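Long-range contacts in peptidase S8 and S53, subtilisin, kexin, sedolisin (Mycobacterium smegmatis, PDB 4KG7), which probably acts as a subtilisin-like serine endopeptidase, the mycosin MycP3 of the membrane-associated ESX-3 (type VII) secretion system: residues A65-A70 and G172-N177; R241-V246 and A277-G282; I283-E288 and S319-Y324. All coordinates share one frame; numbering follows the deposited sequence.

Contact 1 (A65-A70 and G172-N177)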
loop_
_atom_site.group_PDB
_atom_site.type_symbol
_atom_site.label_atom_id
_atom_site.label_comp_id
_atom_site.label_asym_id
_atom_site.label_seq_id
_atom_site.Cartn_x
_atom_site.Cartn_y
_atom_site.Cartn_z
ATOM N N ALA A 65 12.423 5.308 14.264
ATOM C CA ALA A 65 13.560 6.198 14.053
ATOM C C ALA A 65 14.561 5.629 13.050
ATOM O O ALA A 65 14.863 4.439 13.044
ATOM C CB ALA A 65 14.259 6.492 15.368
ATOM N N GLY A 66 15.041 6.518 12.186
ATOM C CA GLY A 66 16.041 6.215 11.199
ATOM C C GLY A 66 15.529 5.579 9.930
ATOM O O GLY A 66 16.318 5.330 9.031
ATOM N N GLN A 67 14.234 5.292 9.871
ATOM C CA GLN A 67 13.674 4.587 8.722
ATOM C C GLN A 67 13.029 5.545 7.757
ATOM O O GLN A 67 12.433 6.537 8.174
ATOM C CB GLN A 67 12.651 3.552 9.186
ATOM C CG GLN A 67 13.204 2.549 10.181
ATOM C CD GLN A 67 14.572 2.050 9.819
ATOM O OE1 GLN A 67 14.731 1.388 8.803
ATOM N NE2 GLN A 67 15.593 2.418 10.627
ATOM N N THR A 68 13.181 5.261 6.463
ATOM C CA THR A 68 12.540 6.040 5.415
ATOM C C THR A 68 11.540 5.143 4.700
ATOM O O THR A 68 11.912 4.073 4.225
ATOM C CB THR A 68 13.562 6.563 4.393
ATOM O OG1 THR A 68 14.500 7.434 5.058
ATOM C CG2 THR A 68 12.875 7.346 3.326
ATOM N N VAL A 69 10.293 5.580 4.621
ATOM C CA VAL A 69 9.238 4.849 3.931
ATOM C C VAL A 69 8.803 5.647 2.722
ATOM O O VAL A 69 8.416 6.825 2.848
ATOM C CB VAL A 69 7.998 4.608 4.839
ATOM C CG1 VAL A 69 6.947 3.801 4.112
ATOM C CG2 VAL A 69 8.382 3.941 6.168
ATOM N N ALA A 70 8.864 5.027 1.552
ATOM C CA ALA A 70 8.343 5.674 0.340
ATOM C C ALA A 70 6.864 5.370 0.198
ATOM O O ALA A 70 6.469 4.223 0.317
ATOM C CB ALA A 70 9.078 5.185 -0.893
ATOM N N GLY A 172 16.772 5.666 -1.138
ATOM C CA GLY A 172 17.136 5.134 0.163
ATOM C C GLY A 172 15.981 4.580 0.986
ATOM O O GLY A 172 16.149 4.288 2.177
ATOM N N ALA A 173 14.814 4.431 0.386
ATOM C CA ALA A 173 13.697 3.836 1.083
ATOM C C ALA A 173 14.007 2.444 1.578
ATOM O O ALA A 173 14.441 1.596 0.795
ATOM C CB ALA A 173 12.469 3.778 0.190
ATOM N N ARG A 174 13.743 2.238 2.871
ATOM C CA ARG A 174 13.834 0.960 3.561
ATOM C C ARG A 174 12.548 0.145 3.462
ATOM O O ARG A 174 12.560 -1.085 3.585
ATOM C CB ARG A 174 14.120 1.238 5.042
ATOM C CG ARG A 174 15.457 1.892 5.301
ATOM C CD ARG A 174 16.528 0.827 5.414
ATOM N NE ARG A 174 16.579 0.308 6.777
ATOM C CZ ARG A 174 17.256 -0.765 7.186
ATOM N NH1 ARG A 174 17.928 -1.518 6.335
ATOM N NH2 ARG A 174 17.224 -1.098 8.476
ATOM N N VAL A 175 11.431 0.843 3.308
ATOM C CA VAL A 175 10.109 0.246 3.144
ATOM C C VAL A 175 9.488 1.025 2.011
ATOM O O VAL A 175 9.630 2.257 1.970
ATOM C CB VAL A 175 9.246 0.383 4.435
ATOM C CG1 VAL A 175 7.878 -0.241 4.246
ATOM C CG2 VAL A 175 9.961 -0.237 5.635
ATOM N N ILE A 176 8.830 0.331 1.074
ATOM C CA ILE A 176 8.176 0.975 -0.056
ATOM C C ILE A 176 6.711 0.524 -0.012
ATOM O O ILE A 176 6.411 -0.675 -0.132
ATOM C CB ILE A 176 8.832 0.543 -1.380
ATOM C CG1 ILE A 176 10.256 1.081 -1.459
ATOM C CG2 ILE A 176 8.018 1.064 -2.565
ATOM C CD1 ILE A 176 11.088 0.552 -2.624
ATOM N N ASN A 177 5.810 1.481 0.157
ATOM C CA ASN A 177 4.385 1.247 0.309
ATOM C C ASN A 177 3.634 1.530 -0.986
ATOM O O ASN A 177 3.736 2.637 -1.537
ATOM C CB ASN A 177 3.824 2.120 1.434
ATOM C CG ASN A 177 2.378 1.796 1.726
ATOM O OD1 ASN A 177 2.064 0.917 2.518
ATOM N ND2 ASN A 177 1.485 2.476 1.055
#
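Gln-67 and Arg-174 meet just ahead of two parallel strands and show how a side-chain bond can extend a pairing otherwise made by the backbone. The glutamine chain folds on itself, its chi2 of -43° swinging the amide round, while the arginine bends twice and brings its NE to the glutamine OE1, 2.9 Å away. This oxygen lies at the guanidinium edge and the donor lies in the carbonyl plane, yet amide and guanidinium are turned 60° against each other. Both groups have a second partner: Gln-67 NE2 bonds to Ala-65 O, and Arg-174 NH2 to Pro-337 O.

Beyond this pair, Thr-68 O receives Arg-174 N at 2.9 Å and, weakly, Val-175 N. Ala-70 then spans the strands with both backbone groups, its N giving to Val-175 O at 2.9 Å and its O taking Asn-177 N at 2.8 Å. Val-69 and Val-175 lie side by side, each with CG1 anti to the backbone N, and Val-69 CG2 rests 4.1 Å from Val-175 CB. Ala-70 points to the other face, where its CB meets Ala-173 CB at 3.8 Å. Helix 318-335 packs on the valine face. Such pairing of neighbouring parallel strands belongs to the central sheet of the subtilisin fold, in which strand 68-73 ends at Asp-73, the predicted charge-relay aspartate.

Contact 2 (R241-V246 and A277-G282)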
loop_
_atom_site.group_PDB
_atom_site.type_symbol
_atom_site.label_atom_id
_atom_site.label_comp_id
_atom_site.label_asym_id
_atom_site.label_seq_id
_atom_site.Cartn_x
_atom_site.Cartn_y
_atom_site.Cartn_z
ATOM N N ARG A 241 -2.172 -23.076 -3.023
ATOM C CA ARG A 241 -2.858 -21.775 -2.929
ATOM C C ARG A 241 -3.737 -21.449 -4.111
ATOM O O ARG A 241 -4.403 -20.410 -4.116
ATOM C CB ARG A 241 -1.869 -20.670 -2.673
ATOM C CG ARG A 241 -1.058 -21.001 -1.428
ATOM C CD ARG A 241 -0.521 -19.809 -0.734
ATOM N NE ARG A 241 -1.556 -18.840 -0.390
ATOM C CZ ARG A 241 -1.278 -17.676 0.170
ATOM N NH1 ARG A 241 -0.023 -17.381 0.512
ATOM N NH2 ARG A 241 -2.254 -16.820 0.408
ATOM N N ASN A 242 -3.751 -22.337 -5.094
ATOM C CA ASN A 242 -4.639 -22.202 -6.245
ATOM C C ASN A 242 -4.293 -21.018 -7.141
ATOM O O ASN A 242 -5.158 -20.259 -7.552
ATOM C CB ASN A 242 -6.112 -22.139 -5.814
ATOM C CG ASN A 242 -7.054 -22.503 -6.949
ATOM O OD1 ASN A 242 -6.606 -22.898 -8.033
ATOM N ND2 ASN A 242 -8.360 -22.357 -6.720
ATOM N N TRP A 243 -3.017 -20.904 -7.483
ATOM C CA TRP A 243 -2.583 -20.032 -8.564
ATOM C C TRP A 243 -3.277 -20.408 -9.867
ATOM O O TRP A 243 -3.592 -19.539 -10.659
ATOM C CB TRP A 243 -1.060 -20.097 -8.759
ATOM C CG TRP A 243 -0.288 -19.363 -7.706
ATOM C CD1 TRP A 243 0.123 -19.850 -6.498
ATOM C CD2 TRP A 243 0.186 -18.005 -7.766
ATOM N NE1 TRP A 243 0.795 -18.893 -5.806
ATOM C CE2 TRP A 243 0.866 -17.753 -6.557
ATOM C CE3 TRP A 243 0.112 -16.990 -8.723
ATOM C CZ2 TRP A 243 1.476 -16.510 -6.270
ATOM C CZ3 TRP A 243 0.722 -15.743 -8.427
ATOM C CH2 TRP A 243 1.383 -15.529 -7.222
ATOM N N ASN A 244 -3.480 -21.705 -10.092
ATOM C CA ASN A 244 -4.021 -22.191 -11.381
ATOM C C ASN A 244 -5.411 -21.614 -11.649
ATOM O O ASN A 244 -5.794 -21.382 -12.805
ATOM C CB ASN A 244 -4.127 -23.717 -11.394
ATOM C CG ASN A 244 -2.777 -24.414 -11.443
ATOM O OD1 ASN A 244 -1.724 -23.791 -11.611
ATOM N ND2 ASN A 244 -2.806 -25.716 -11.272
ATOM N N GLY A 245 -6.168 -21.398 -10.584
ATOM C CA GLY A 245 -7.531 -20.911 -10.683
ATOM C C GLY A 245 -7.681 -19.408 -10.789
ATOM O O GLY A 245 -8.789 -18.918 -10.908
ATOM N N VAL A 246 -6.586 -18.655 -10.755
ATOM C CA VAL A 246 -6.691 -17.191 -10.749
ATOM C C VAL A 246 -7.376 -16.670 -12.004
ATOM O O VAL A 246 -7.030 -17.083 -13.112
ATOM C CB VAL A 246 -5.306 -16.544 -10.599
ATOM C CG1 VAL A 246 -5.350 -15.057 -10.898
ATOM C CG2 VAL A 246 -4.830 -16.775 -9.173
ATOM N N ALA A 277 -9.467 -11.949 -2.594
ATOM C CA ALA A 277 -8.758 -13.202 -2.378
ATOM C C ALA A 277 -7.771 -13.449 -3.498
ATOM O O ALA A 277 -8.091 -13.267 -4.661
ATOM C CB ALA A 277 -9.719 -14.361 -2.336
ATOM N N GLY A 278 -6.576 -13.891 -3.138
ATOM C CA GLY A 278 -5.616 -14.337 -4.133
ATOM C C GLY A 278 -4.529 -15.160 -3.471
ATOM O O GLY A 278 -4.299 -15.029 -2.259
ATOM N N PRO A 279 -3.800 -15.947 -4.265
ATOM C CA PRO A 279 -2.770 -16.881 -3.749
ATOM C C PRO A 279 -1.500 -16.193 -3.277
ATOM O O PRO A 279 -0.647 -16.849 -2.685
ATOM C CB PRO A 279 -2.477 -17.768 -4.960
ATOM C CG PRO A 279 -2.733 -16.875 -6.113
ATOM C CD PRO A 279 -3.950 -16.070 -5.727
ATOM N N TRP A 280 -1.411 -14.889 -3.510
ATOM C CA TRP A 280 -0.262 -14.056 -3.154
ATOM C C TRP A 280 -0.393 -13.394 -1.788
ATOM O O TRP A 280 0.587 -12.869 -1.271
ATOM C CB TRP A 280 -0.049 -12.979 -4.246
ATOM C CG TRP A 280 -1.314 -12.375 -4.670
ATOM C CD1 TRP A 280 -2.105 -11.511 -3.965
ATOM C CD2 TRP A 280 -2.014 -12.669 -5.883
ATOM N NE1 TRP A 280 -3.255 -11.238 -4.681
ATOM C CE2 TRP A 280 -3.226 -11.942 -5.858
ATOM C CE3 TRP A 280 -1.729 -13.453 -6.990
ATOM C CZ2 TRP A 280 -4.140 -11.979 -6.915
ATOM C CZ3 TRP A 280 -2.653 -13.499 -8.032
ATOM C CH2 TRP A 280 -3.843 -12.782 -7.982
ATOM N N VAL A 281 -1.602 -13.380 -1.213
ATOM C CA VAL A 281 -1.850 -12.610 0.029
ATOM C C VAL A 281 -1.020 -13.212 1.162
ATOM O O VAL A 281 -1.066 -14.425 1.406
ATOM C CB VAL A 281 -3.324 -12.524 0.418
ATOM C CG1 VAL A 281 -3.469 -11.696 1.689
ATOM C CG2 VAL A 281 -4.117 -11.876 -0.713
ATOM N N GLY A 282 -0.241 -12.357 1.841
ATOM C CA GLY A 282 0.709 -12.796 2.860
ATOM C C GLY A 282 0.409 -12.414 4.302
ATOM O O GLY A 282 0.884 -13.056 5.244
#
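Pro-279 forms the apolar centre, with its ring against the face of the Trp-243 indole. Its CB stands 3.5 Å from the centroid of the five-membered ring, nearly on the ring normal, which makes a CH-pi contact, and its CG lies over the same indole. Val-246 closes in on the proline as well, with CG2 3.6 Å from Pro-279 CD. The second tryptophan extends this patch: Trp-280 turns its edge toward the face of Trp-243 in an offset edge-to-face pair, planes at 71°, with Trp-243 CZ3 3.6 Å from Trp-280 CE3. Val-246 CG1 touches that edge too, at Trp-280 CH2.

Outward from this cluster, Arg-241 runs along the proline, its CB 3.7 Å from Pro-279 CB. A bend at chi3 (55°) carries the guanidinium across the backbone, so that Pro-279 O sits 3.0 Å above the plane and over its centre, too poorly angled for a hydrogen bond. Within this contact the bonds go to Val-281 O, which lies in the guanidinium plane and takes NH2 at 2.9 Å (160°) and NH1 at 3.3 Å. Asn-361 ties the two loops further, bonding to Arg-241 O and to the backbone of Gly-278. The chemistry is thus divided: apolar ring packing fills the interior, while at the margin the arginine's charge meets backbone carbonyl oxygens, an arrangement that probably polarises the Val-281 peptide.

Contact 3 (I283-E288 and S319-Y324)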
loop_
_atom_site.group_PDB
_atom_site.type_symbol
_atom_site.label_atom_id
_atom_site.label_comp_id
_atom_site.label_asym_id
_atom_site.label_seq_id
_atom_site.Cartn_x
_atom_site.Cartn_y
_atom_site.Cartn_z
ATOM N N ILE A 283 -0.413 -11.391 4.493
ATOM C CA ILE A 283 -0.624 -10.847 5.828
ATOM C C ILE A 283 -1.840 -9.942 5.726
ATOM O O ILE A 283 -2.339 -9.685 4.622
ATOM C CB ILE A 283 0.645 -10.078 6.293
ATOM C CG1 ILE A 283 0.698 -9.884 7.828
ATOM C CG2 ILE A 283 0.774 -8.775 5.560
ATOM C CD1 ILE A 283 2.066 -9.464 8.304
ATOM N N ALA A 284 -2.323 -9.438 6.853
ATOM C CA ALA A 284 -3.447 -8.510 6.851
ATOM C C ALA A 284 -3.295 -7.451 7.895
ATOM O O ALA A 284 -2.459 -7.560 8.788
ATOM C CB ALA A 284 -4.748 -9.247 7.042
ATOM N N ALA A 285 -4.110 -6.410 7.785
ATOM C CA ALA A 285 -4.170 -5.377 8.841
ATOM C C ALA A 285 -5.536 -4.665 8.775
ATOM O O ALA A 285 -6.298 -4.869 7.842
ATOM C CB ALA A 285 -3.002 -4.395 8.691
ATOM N N PRO A 286 -5.854 -3.857 9.777
ATOM C CA PRO A 286 -7.171 -3.200 9.738
ATOM C C PRO A 286 -7.410 -2.370 8.486
ATOM O O PRO A 286 -6.536 -1.593 8.089
ATOM C CB PRO A 286 -7.166 -2.342 11.004
ATOM C CG PRO A 286 -6.257 -3.131 11.921
ATOM C CD PRO A 286 -5.137 -3.519 11.007
ATOM N N GLY A 287 -8.590 -2.544 7.897
ATOM C CA GLY A 287 -8.969 -1.833 6.675
ATOM C C GLY A 287 -10.345 -1.178 6.680
ATOM O O GLY A 287 -10.799 -0.711 5.643
ATOM N N GLU A 288 -10.961 -1.019 7.849
ATOM C CA GLU A 288 -12.335 -0.496 7.959
ATOM C C GLU A 288 -12.403 0.695 8.901
ATOM O O GLU A 288 -11.725 0.739 9.908
ATOM C CB GLU A 288 -13.296 -1.584 8.433
ATOM C CG GLU A 288 -13.353 -2.774 7.513
ATOM C CD GLU A 288 -14.320 -3.835 7.952
ATOM O OE1 GLU A 288 -15.278 -3.554 8.742
ATOM O OE2 GLU A 288 -14.116 -4.992 7.502
ATOM N N SER A 319 -5.948 -0.579 0.849
ATOM C CA SER A 319 -4.927 0.462 0.809
ATOM C C SER A 319 -4.479 0.845 2.233
ATOM O O SER A 319 -3.275 1.027 2.493
ATOM C CB SER A 319 -5.502 1.670 0.082
ATOM O OG SER A 319 -6.725 2.038 0.692
ATOM N N TYR A 320 -5.409 0.941 3.140
ATOM C CA TYR A 320 -5.120 1.350 4.514
ATOM C C TYR A 320 -4.457 0.244 5.300
ATOM O O TYR A 320 -3.603 0.506 6.141
ATOM C CB TYR A 320 -6.400 1.877 5.183
ATOM C CG TYR A 320 -7.073 2.936 4.331
ATOM C CD1 TYR A 320 -6.420 4.120 4.046
ATOM C CD2 TYR A 320 -8.326 2.728 3.754
ATOM C CE1 TYR A 320 -6.969 5.083 3.209
ATOM C CE2 TYR A 320 -8.888 3.696 2.925
ATOM C CZ TYR A 320 -8.204 4.864 2.665
ATOM O OH TYR A 320 -8.788 5.793 1.829
ATOM N N ALA A 321 -4.852 -1.005 5.034
ATOM C CA ALA A 321 -4.241 -2.188 5.633
ATOM C C ALA A 321 -2.754 -2.210 5.269
ATOM O O ALA A 321 -1.885 -2.438 6.114
ATOM C CB ALA A 321 -4.946 -3.443 5.122
ATOM N N ALA A 322 -2.452 -2.024 3.985
ATOM C CA ALA A 322 -1.043 -1.988 3.545
ATOM C C ALA A 322 -0.260 -0.921 4.289
ATOM O O ALA A 322 0.859 -1.147 4.736
ATOM C CB ALA A 322 -0.962 -1.748 2.042
ATOM N N ALA A 323 -0.878 0.252 4.440
ATOM C CA ALA A 323 -0.207 1.346 5.118
ATOM C C ALA A 323 0.176 0.957 6.531
ATOM O O ALA A 323 1.297 1.192 6.978
ATOM C CB ALA A 323 -1.088 2.573 5.122
ATOM N N TYR A 324 -0.749 0.336 7.243
ATOM C CA TYR A 324 -0.431 -0.150 8.599
ATOM C C TYR A 324 0.759 -1.091 8.571
ATOM O O TYR A 324 1.642 -0.977 9.423
ATOM C CB TYR A 324 -1.646 -0.856 9.204
ATOM C CG TYR A 324 -2.671 0.058 9.831
ATOM C CD1 TYR A 324 -2.308 0.926 10.873
ATOM C CD2 TYR A 324 -4.035 -0.038 9.512
ATOM C CE1 TYR A 324 -3.222 1.742 11.490
ATOM C CE2 TYR A 324 -4.956 0.779 10.128
ATOM C CZ TYR A 324 -4.562 1.641 11.144
ATOM O OH TYR A 324 -5.490 2.420 11.791
#
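This is a helix-on-sheet contact at the edge of the central parallel sheet: strand 283-286 crosses helix 319-324 at 103°, their axes 6.6 Å apart at closest approach. Small residues permit the nearness. Ala-285 CB points at the helix and lies 4.2 Å from Ala-321 CB and 3.8 Å from Tyr-324 CB, while Ala-321 CB rests 3.4 Å from Ala-285 O.

No hydrogen bond joins the segments; the carbonyl of Pro-286 is met by carbon instead. Its oxygen takes a CA-H...O contact from Ala-321 CA at 3.4 Å and lies in the ring plane of Tyr-324, at the edge, 3.3 Å from CD2. With CG of Tyr-324 beside its own backbone N (chi1 -83°), the side chain comes across the proline at about a right angle, and Pro-286 CB meets its CE2 at 3.9 Å.

Ser-319, the predicted nucleophile, points away from the strand. The helix that carries it packs on strand 281-286 and also on helix 104-113, which Tyr-320, Ala-323 and Tyr-324 touch; helix 48-53 packs against both Pro-286 and Tyr-324.

In the fold
All three contacts are buried and all reach the same parallel sheet, but at different depths. Contact 3 lies nearest the centre of the chain, contact 1 farther out and contact 2 farthest, away from the predicted active site. Contacts 2 and 3 share strand 281-286, an outermost strand of the sheet: its start meets a loop and its end a helix. Contact 1 joins two inner strands, and the side chain of its Asn-177 lies against the helix of contact 3. Chemistry follows place: mostly backbone hydrogen bonds between inner strands, small residues without hydrogen bonds beneath the helix, and aromatic rings with an arginine where loops meet the sheet's margin.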